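Local coordinates for signal recognition particle 54 kDa protein (Aeropyrum pernix, PDB 7EPK) that belongs to the SRP54 family, whose members join a helical bundle and a P-loop GTPase domain to a helical signal peptide binding domain, at residues Arg327-Gln332 with Arg411-Tyr416; Arg331-Met336 with Leu363-Glu368; Gly310-Ala315 with Pro350-Leu355. All coordinates share one frame; numbering follows the deposited sequence.

Contact 1. Residues Arg327-Gln332 with Arg411-Tyr416; sequences RTIYRQ and RELLVY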
loop_
_atom_site.group_PDB
_atom_site.type_symbol
_atom_site.label_atom_id
_atom_site.label_comp_id
_atom_site.label_asym_id
_atom_site.label_seq_id
_atom_site.Cartn_x
_atom_site.Cartn_y
_atom_site.Cartn_z
ATOM N N ARG A 327 24.455 8.508 23.084
ATOM C CA ARG A 327 23.482 7.580 22.446
ATOM C C ARG A 327 22.111 7.814 23.070
ATOM O O ARG A 327 21.116 7.768 22.315
ATOM C CB ARG A 327 23.927 6.124 22.558
ATOM C CG ARG A 327 24.988 5.764 21.530
ATOM C CD ARG A 327 25.716 4.453 21.770
ATOM N NE ARG A 327 26.620 4.194 20.664
ATOM C CZ ARG A 327 27.234 3.047 20.461
ATOM N NH1 ARG A 327 28.008 2.894 19.404
ATOM N NH2 ARG A 327 27.083 2.051 21.321
ATOM N N THR A 328 22.071 8.097 24.375
ATOM C CA THR A 328 20.828 8.439 25.115
ATOM C C THR A 328 20.262 9.719 24.523
ATOM O O THR A 328 19.102 9.709 24.110
ATOM C CB THR A 328 21.100 8.615 26.609
ATOM O OG1 THR A 328 21.502 7.347 27.125
ATOM C CG2 THR A 328 19.903 9.142 27.368
ATOM N N ILE A 329 21.092 10.763 24.472
ATOM C CA ILE A 329 20.730 12.115 23.938
ATOM C C ILE A 329 20.307 11.985 22.465
ATOM O O ILE A 329 19.290 12.588 22.066
ATOM C CB ILE A 329 21.889 13.120 24.113
ATOM C CG1 ILE A 329 22.273 13.277 25.584
ATOM C CG2 ILE A 329 21.540 14.452 23.464
ATOM C CD1 ILE A 329 23.333 14.322 25.825
ATOM N N TYR A 330 21.054 11.227 21.674
ATOM C CA TYR A 330 20.715 11.018 20.250
ATOM C C TYR A 330 19.315 10.406 20.121
ATOM O O TYR A 330 18.571 10.852 19.242
ATOM C CB TYR A 330 21.737 10.117 19.571
ATOM C CG TYR A 330 21.491 9.998 18.096
ATOM C CD1 TYR A 330 22.014 10.927 17.220
ATOM C CD2 TYR A 330 20.702 8.994 17.579
ATOM C CE1 TYR A 330 21.811 10.827 15.855
ATOM C CE2 TYR A 330 20.481 8.885 16.218
ATOM C CZ TYR A 330 21.039 9.801 15.347
ATOM O OH TYR A 330 20.846 9.700 13.998
ATOM N N ARG A 331 18.987 9.409 20.953
ATOM C CA ARG A 331 17.688 8.689 20.916
ATOM C C ARG A 331 16.607 9.627 21.450
ATOM O O ARG A 331 15.475 9.606 20.902
ATOM C CB ARG A 331 17.726 7.399 21.744
ATOM C CG ARG A 331 18.445 6.242 21.064
ATOM C CD ARG A 331 18.258 4.926 21.803
ATOM N NE ARG A 331 19.271 3.950 21.407
ATOM C CZ ARG A 331 20.419 3.727 22.046
ATOM N NH1 ARG A 331 21.277 2.836 21.575
ATOM N NH2 ARG A 331 20.707 4.389 23.154
ATOM N N GLN A 332 16.963 10.397 22.487
ATOM C CA GLN A 332 16.106 11.426 23.127
ATOM C C GLN A 332 15.700 12.466 22.080
ATOM O O GLN A 332 14.505 12.727 21.973
ATOM C CB GLN A 332 16.849 12.074 24.291
ATOM C CG GLN A 332 15.999 13.062 25.081
ATOM C CD GLN A 332 16.814 13.716 26.167
ATOM O OE1 GLN A 332 17.348 13.042 27.051
ATOM N NE2 GLN A 332 16.945 15.030 26.066
ATOM N N ARG A 411 30.017 22.771 21.676
ATOM C CA ARG A 411 30.134 23.146 23.121
ATOM C C ARG A 411 28.758 23.140 23.801
ATOM O O ARG A 411 28.705 22.727 24.963
ATOM C CB ARG A 411 30.747 24.536 23.351
ATOM C CG ARG A 411 32.248 24.636 23.132
ATOM C CD ARG A 411 32.738 26.051 23.381
ATOM N NE ARG A 411 34.191 26.047 23.308
ATOM C CZ ARG A 411 35.001 25.724 24.309
ATOM N NH1 ARG A 411 34.502 25.431 25.503
ATOM N NH2 ARG A 411 36.312 25.706 24.114
ATOM N N GLU A 412 27.701 23.627 23.142
ATOM C CA GLU A 412 26.334 23.726 23.737
ATOM C C GLU A 412 25.861 22.317 24.132
ATOM O O GLU A 412 25.446 22.146 25.280
ATOM C CB GLU A 412 25.323 24.368 22.777
ATOM C CG GLU A 412 25.565 25.838 22.452
ATOM C CD GLU A 412 24.786 26.382 21.253
ATOM O OE1 GLU A 412 24.022 25.612 20.632
ATOM O OE2 GLU A 412 24.948 27.578 20.927
ATOM N N LEU A 413 25.908 21.361 23.195
ATOM C CA LEU A 413 25.536 19.938 23.423
ATOM C C LEU A 413 26.360 19.436 24.604
ATOM O O LEU A 413 25.779 18.910 25.578
ATOM C CB LEU A 413 25.811 19.107 22.154
ATOM C CG LEU A 413 25.751 17.572 22.276
ATOM C CD1 LEU A 413 24.509 17.099 23.018
ATOM C CD2 LEU A 413 25.790 16.915 20.905
ATOM N N LEU A 414 27.678 19.605 24.500
ATOM C CA LEU A 414 28.639 19.095 25.499
ATOM C C LEU A 414 28.202 19.566 26.890
ATOM O O LEU A 414 28.027 18.694 27.781
ATOM C CB LEU A 414 30.046 19.533 25.096
ATOM C CG LEU A 414 30.867 18.431 24.424
ATOM C CD1 LEU A 414 30.110 17.755 23.291
ATOM C CD2 LEU A 414 32.194 18.968 23.922
ATOM N N VAL A 415 27.928 20.865 27.052
ATOM C CA VAL A 415 27.458 21.444 28.349
ATOM C C VAL A 415 26.157 20.735 28.735
ATOM O O VAL A 415 26.049 20.326 29.914
ATOM C CB VAL A 415 27.282 22.976 28.290
ATOM C CG1 VAL A 415 26.674 23.547 29.566
ATOM C CG2 VAL A 415 28.598 23.672 27.993
ATOM N N TYR A 416 25.237 20.588 27.771
ATOM C CA TYR A 416 23.893 19.969 27.942
ATOM C C TYR A 416 24.087 18.595 28.567
ATOM O O TYR A 416 23.547 18.320 29.669
ATOM C CB TYR A 416 23.146 19.861 26.610
ATOM C CG TYR A 416 21.768 19.253 26.703
ATOM C CD1 TYR A 416 20.670 20.027 27.043
ATOM C CD2 TYR A 416 21.559 17.906 26.446
ATOM C CE1 TYR A 416 19.402 19.479 27.135
ATOM C CE2 TYR A 416 20.299 17.344 26.534
ATOM C CZ TYR A 416 19.216 18.138 26.872
ATOM O OH TYR A 416 17.968 17.607 26.960
#

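Contact 2. Residues Arg331-Met336 with Leu363-Glu368; sequences RQLRAM and LKLGEE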
loop_
_atom_site.group_PDB
_atom_site.type_symbol
_atom_site.label_atom_id
_atom_site.label_comp_id
_atom_site.label_asym_id
_atom_site.label_seq_id
_atom_site.Cartn_x
_atom_site.Cartn_y
_atom_site.Cartn_z
ATOM N N ARG A 331 18.987 9.409 20.953
ATOM C CA ARG A 331 17.688 8.689 20.916
ATOM C C ARG A 331 16.607 9.627 21.450
ATOM O O ARG A 331 15.475 9.606 20.902
ATOM C CB ARG A 331 17.726 7.399 21.744
ATOM C CG ARG A 331 18.445 6.242 21.064
ATOM C CD ARG A 331 18.258 4.926 21.803
ATOM N NE ARG A 331 19.271 3.950 21.407
ATOM C CZ ARG A 331 20.419 3.727 22.046
ATOM N NH1 ARG A 331 21.277 2.836 21.575
ATOM N NH2 ARG A 331 20.707 4.389 23.154
ATOM N N GLN A 332 16.963 10.397 22.487
ATOM C CA GLN A 332 16.106 11.426 23.127
ATOM C C GLN A 332 15.700 12.466 22.080
ATOM O O GLN A 332 14.505 12.727 21.973
ATOM C CB GLN A 332 16.849 12.074 24.291
ATOM C CG GLN A 332 15.999 13.062 25.081
ATOM C CD GLN A 332 16.814 13.716 26.167
ATOM O OE1 GLN A 332 17.348 13.042 27.051
ATOM N NE2 GLN A 332 16.945 15.030 26.066
ATOM N N LEU A 333 16.654 13.008 21.320
ATOM C CA LEU A 333 16.392 14.070 20.312
ATOM C C LEU A 333 15.506 13.488 19.212
ATOM O O LEU A 333 14.438 14.087 18.946
ATOM C CB LEU A 333 17.710 14.611 19.744
ATOM C CG LEU A 333 18.631 15.290 20.761
ATOM C CD1 LEU A 333 20.029 15.511 20.197
ATOM C CD2 LEU A 333 18.035 16.595 21.247
ATOM N N ARG A 334 15.913 12.362 18.610
ATOM C CA ARG A 334 15.113 11.661 17.568
ATOM C C ARG A 334 13.658 11.583 18.036
ATOM O O ARG A 334 12.779 12.002 17.289
ATOM C CB ARG A 334 15.624 10.250 17.287
ATOM C CG ARG A 334 14.800 9.509 16.238
ATOM C CD ARG A 334 15.347 8.135 15.872
ATOM N NE ARG A 334 14.300 7.119 15.852
ATOM C CZ ARG A 334 13.623 6.687 16.923
ATOM N NH1 ARG A 334 13.861 7.181 18.132
ATOM N NH2 ARG A 334 12.694 5.757 16.775
ATOM N N ALA A 335 13.444 11.094 19.257
ATOM C CA ALA A 335 12.115 10.905 19.886
ATOM C C ALA A 335 11.369 12.246 19.960
ATOM O O ALA A 335 10.206 12.311 19.508
ATOM C CB ALA A 335 12.271 10.267 21.253
ATOM N N MET A 336 12.018 13.272 20.508
ATOM C CA MET A 336 11.438 14.629 20.710
ATOM C C MET A 336 11.062 15.249 19.356
ATOM O O MET A 336 9.911 15.744 19.222
ATOM C CB MET A 336 12.441 15.539 21.422
ATOM C CG MET A 336 12.702 15.141 22.848
ATOM S SD MET A 336 14.070 16.082 23.516
ATOM C CE MET A 336 13.218 17.615 23.874
ATOM N N LEU A 363 13.692 19.625 28.043
ATOM C CA LEU A 363 12.676 19.210 27.028
ATOM C C LEU A 363 12.079 20.444 26.338
ATOM O O LEU A 363 10.896 20.365 25.936
ATOM C CB LEU A 363 11.570 18.376 27.689
ATOM C CG LEU A 363 12.045 17.175 28.505
ATOM C CD1 LEU A 363 10.867 16.310 28.931
ATOM C CD2 LEU A 363 13.065 16.355 27.721
ATOM N N LYS A 364 12.871 21.519 26.193
ATOM C CA LYS A 364 12.473 22.788 25.521
ATOM C C LYS A 364 13.593 23.231 24.564
ATOM O O LYS A 364 14.107 24.359 24.684
ATOM C CB LYS A 364 12.122 23.846 26.573
ATOM C CG LYS A 364 10.867 24.654 26.263
ATOM C CD LYS A 364 10.910 26.075 26.789
ATOM C CE LYS A 364 9.664 26.464 27.551
ATOM N NZ LYS A 364 9.510 25.681 28.802
ATOM N N LEU A 365 13.972 22.348 23.647
ATOM C CA LEU A 365 14.936 22.640 22.559
ATOM C C LEU A 365 14.081 22.887 21.309
ATOM O O LEU A 365 12.957 22.335 21.265
ATOM C CB LEU A 365 15.891 21.449 22.382
ATOM C CG LEU A 365 16.812 21.067 23.544
ATOM C CD1 LEU A 365 16.138 21.197 24.899
ATOM C CD2 LEU A 365 17.325 19.645 23.377
ATOM N N GLY A 366 14.564 23.686 20.347
ATOM C CA GLY A 366 13.877 23.926 19.058
ATOM C C GLY A 366 13.842 22.666 18.207
ATOM O O GLY A 366 14.297 21.625 18.679
ATOM N N GLU A 367 13.327 22.728 16.985
ATOM C CA GLU A 367 13.522 21.619 16.019
ATOM C C GLU A 367 14.977 21.687 15.549
ATOM O O GLU A 367 15.703 20.686 15.694
ATOM C CB GLU A 367 12.538 21.696 14.847
ATOM C CG GLU A 367 11.965 20.340 14.448
ATOM C CD GLU A 367 12.887 19.422 13.660
ATOM O OE1 GLU A 367 13.635 19.928 12.828
ATOM O OE2 GLU A 367 12.832 18.193 13.864
ATOM N N GLU A 368 15.391 22.855 15.060
ATOM C CA GLU A 368 16.718 23.054 14.431
ATOM C C GLU A 368 17.810 22.675 15.430
ATOM O O GLU A 368 18.770 22.026 14.981
ATOM C CB GLU A 368 16.902 24.487 13.916
ATOM C CG GLU A 368 16.595 24.650 12.432
ATOM C CD GLU A 368 17.185 23.590 11.511
ATOM O OE1 GLU A 368 18.355 23.148 11.750
ATOM O OE2 GLU A 368 16.464 23.193 10.560
#

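Contact 3. Residues Gly310-Ala315 with Pro350-Leu355; sequences GELDRA and PGASML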
loop_
_atom_site.group_PDB
_atom_site.type_symbol
_atom_site.label_atom_id
_atom_site.label_comp_id
_atom_site.label_asym_id
_atom_site.label_seq_id
_atom_site.Cartn_x
_atom_site.Cartn_y
_atom_site.Cartn_z
ATOM N N GLY A 310 7.209 6.235 24.255
ATOM C CA GLY A 310 7.969 5.113 24.843
ATOM C C GLY A 310 9.476 5.285 24.698
ATOM O O GLY A 310 10.204 4.985 25.679
ATOM N N GLU A 311 9.941 5.732 23.522
ATOM C CA GLU A 311 11.368 6.091 23.278
ATOM C C GLU A 311 11.748 7.275 24.176
ATOM O O GLU A 311 12.812 7.217 24.808
ATOM C CB GLU A 311 11.650 6.423 21.811
ATOM C CG GLU A 311 12.217 5.258 21.018
ATOM C CD GLU A 311 13.642 4.859 21.363
ATOM O OE1 GLU A 311 14.553 5.100 20.531
ATOM O OE2 GLU A 311 13.840 4.296 22.454
ATOM N N LEU A 312 10.902 8.303 24.257
ATOM C CA LEU A 312 11.135 9.451 25.171
ATOM C C LEU A 312 11.111 8.962 26.622
ATOM O O LEU A 312 11.993 9.383 27.383
ATOM C CB LEU A 312 10.076 10.527 24.932
ATOM C CG LEU A 312 10.296 11.832 25.692
ATOM C CD1 LEU A 312 11.610 12.489 25.296
ATOM C CD2 LEU A 312 9.144 12.793 25.467
ATOM N N ASP A 313 10.148 8.102 26.972
ATOM C CA ASP A 313 10.023 7.446 28.303
ATOM C C ASP A 313 11.381 6.890 28.735
ATOM O O ASP A 313 11.850 7.270 29.832
ATOM C CB ASP A 313 8.983 6.321 28.274
ATOM C CG ASP A 313 8.651 5.743 29.641
ATOM O OD1 ASP A 313 9.320 4.759 30.033
ATOM O OD2 ASP A 313 7.728 6.281 30.298
ATOM N N ARG A 314 11.971 6.018 27.909
ATOM C CA ARG A 314 13.278 5.373 28.193
ATOM C C ARG A 314 14.357 6.463 28.266
ATOM O O ARG A 314 15.185 6.404 29.178
ATOM C CB ARG A 314 13.604 4.298 27.151
ATOM C CG ARG A 314 15.002 3.715 27.296
ATOM C CD ARG A 314 15.141 2.325 26.712
ATOM N NE ARG A 314 15.241 2.349 25.263
ATOM C CZ ARG A 314 16.337 2.667 24.578
ATOM N NH1 ARG A 314 17.451 3.013 25.204
ATOM N NH2 ARG A 314 16.310 2.644 23.256
ATOM N N ALA A 315 14.327 7.440 27.361
ATOM C CA ALA A 315 15.367 8.488 27.236
ATOM C C ALA A 315 15.405 9.338 28.510
ATOM O O ALA A 315 16.516 9.563 29.022
ATOM C CB ALA A 315 15.111 9.332 26.018
ATOM N N PRO A 350 6.142 9.214 32.970
ATOM C CA PRO A 350 6.829 9.251 34.265
ATOM C C PRO A 350 8.104 10.109 34.212
ATOM O O PRO A 350 8.120 11.159 34.839
ATOM C CB PRO A 350 7.169 7.780 34.581
ATOM C CG PRO A 350 6.235 6.974 33.702
ATOM C CD PRO A 350 5.968 7.838 32.483
ATOM N N GLY A 351 9.110 9.653 33.454
ATOM C CA GLY A 351 10.413 10.324 33.289
ATOM C C GLY A 351 10.240 11.765 32.848
ATOM O O GLY A 351 10.553 12.654 33.650
ATOM N N ALA A 352 9.711 11.978 31.639
ATOM C CA ALA A 352 9.617 13.291 30.947
ATOM C C ALA A 352 8.884 14.342 31.803
ATOM O O ALA A 352 9.247 15.537 31.694
ATOM C CB ALA A 352 8.944 13.121 29.606
ATOM N N SER A 353 7.877 13.937 32.589
ATOM C CA SER A 353 7.154 14.814 33.547
ATOM C C SER A 353 8.170 15.386 34.538
ATOM O O SER A 353 8.317 16.621 34.580
ATOM C CB SER A 353 6.041 14.071 34.258
ATOM O OG SER A 353 5.462 14.859 35.290
ATOM N N MET A 354 8.867 14.499 35.259
ATOM C CA MET A 354 9.807 14.840 36.361
ATOM C C MET A 354 11.123 15.391 35.797
ATOM O O MET A 354 11.749 16.200 36.493
ATOM C CB MET A 354 10.116 13.620 37.233
ATOM C CG MET A 354 10.599 13.990 38.620
ATOM S SD MET A 354 10.860 12.526 39.644
ATOM C CE MET A 354 12.640 12.561 39.864
ATOM N N LEU A 355 11.531 14.955 34.599
ATOM C CA LEU A 355 12.775 15.411 33.916
ATOM C C LEU A 355 12.700 16.930 33.726
ATOM O O LEU A 355 13.671 17.616 34.100
ATOM C CB LEU A 355 12.918 14.705 32.561
ATOM C CG LEU A 355 14.333 14.555 31.987
ATOM C CD1 LEU A 355 14.327 14.835 30.492
ATOM C CD2 LEU A 355 15.359 15.450 32.673
#

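Contact 1. Residues Arg327-Gln332 with Arg411-Tyr416
I329 and Q332 of helix 326-337 meet L413 and Y416 of helix 409-423 in a buried helix-helix contact inside the all-helical signal peptide binding domain. Between the two short segments the axes cross steeply, at 107°, and come no closer than 12.0 Å. The backbones therefore stay well apart, and long side chains span the distance. The apolar half rests on I329, a branched residue that can reach two partners at once. Its CG2 branch, anti to the backbone N, lies 4.0 Å from L413 CD1. The other branch ends in CD1, which approaches the rim of the Y416 ring, 4.0 Å from Y416 CD2. I329 runs antiparallel alongside both partners, so the contacts are made flank to flank and not end-on. L413 also touches I376 and I377 of helix 367-379, so the aliphatic cluster extends beyond these two helices.

The polar half joins Q332 to Y416. Both side chains leave the backbone with CG anti to N, and the glutamine chain is extended beyond CG, which carries its amide across to the edge of the phenol ring, the two planes 67° apart. Two bonds hold Y416 OH, one with A362 O and one from Q332 NE2, while the ring meets W373 with the planes inclined. Tyrosine suits this site because its rigid ring gives I329 an apolar rim and the hydroxyl of this buried residue can serve two polar partners. Q332 NE2 donates to Y416 OH over 2.9 Å, a bent bond (132° at the hydrogen) with the oxygen lying in the plane of the amide.

Contact 2. Residues Arg331-Met336 with Leu363-Glu368
L333 and M336, on one side of helix 326-337, pack against L365 and L363 in the irregular chain that leads into helix 367-379, both segments belonging to the all-helical signal peptide binding domain. The interaction is almost wholly apolar, and no hydrogen bond joins the two segments. L333 and L365 touch through one methyl each, L333 CD2 to L365 CD2 at 3.8 Å, and their side chains cross at about a right angle. Branched leucines suit such a crossing, since a methyl can be offered to the side as well as ahead. M336 makes the other apolar contact. Its chain runs straight as far as the sulfur and then bends (chi3 79°), laying the terminal methyl against the backbone of the loop, with M336 CE 3.6 Å from L363 CA. The same methyl is 4.1 Å from L363 CD2. An unbranched, flexible methionine can thus fit its end to a surface made partly of main chain and partly of side chain.

Polar groups contribute at the margins. Only the amide end of Q332 comes near L363, with Q332 NE2 a loose 4.4 Å from L363 CD2, while the polar partner of that nitrogen is Y416. Just beyond the first segment, R337 forms a salt bridge through its NE with E367 OE2, adding an ionic tie beside the apolar packing.

Helices gather round this contact: M370 and W373 of helix 367-379 lie against L333, M336 also touches L312 of helix 293-320, and L363 reaches on to A352, L355 and A356 of helix 350-356.

Contact 3. Residues Gly310-Ala315 with Pro350-Leu355
L312 and A352 form the buried side of this contact, which packs the short helix 350-356, in the signal peptide binding domain, against the long helix 293-320, whereas D313 and P350 form its more open side. On the packed side L312 stretches across with CG anti to the backbone N (chi1 -173°), which brings L312 CD2 to 4.2 Å from A352 CB. Reach comes from the leucine; alanine, whose side chain is a single methyl directed at the opposing helix, receives it without holding the helices apart. L312 also leans on M336 of helix 326-337 and on L342, and A352 is backed by L363, so the pair belongs to a wider apolar cluster. G351 is the point of nearest backbone approach, its CA 5.8 Å from D313 CA. Having no side chain, this buried glycine lets the two main chains come together, with G351 CA 4.8 Å from D313 O.

Toward solvent the fit changes character. The carboxylate of D313 slants across the CD edge of the ring of P350, an exposed residue in the first turn of helix 350-356. D313 OD2 is modelled 3.2 Å from P350 CD and 3.8 Å from P350 CG. Proline suits a first turn, where a backbone N-H would have no carbonyl one turn earlier to bind. The salt-bridged pair E311 and R314 faces helix 326-337 instead and takes no part in this contact.

With no hydrogen bond or salt bridge across it, the contact relies on shape: small residues permit close approach and leucine supplies the apolar surface. The D313 carboxylate, lying near the amino-terminal end of helix 350-356, may gain a modest electrostatic benefit from that helix end, but P350 has no N-H with which to grip it.

In the fold
Read from the N terminus, the chain first lays down 310-315 on helix 293-320, then 327-332 and the overlapping 331-336 on helix 326-337. Contact 3 closes a loop of 34 residues when 350-355 returns to the first helix. Contact 2 closes next, over 26 residues, at 363-368, and contact 1 last, over 78, at 411-416. Contact 2 is thus nested in contact 1, both starting from helix 326-337, while contact 3 crosses the two of them. The three also touch: R331 and Q332 reach R314 and A315. Together they tie the C-terminal part of helix 293-320 to helices 326-337, 350-356 and 409-423 and to the chain entering helix 367-379.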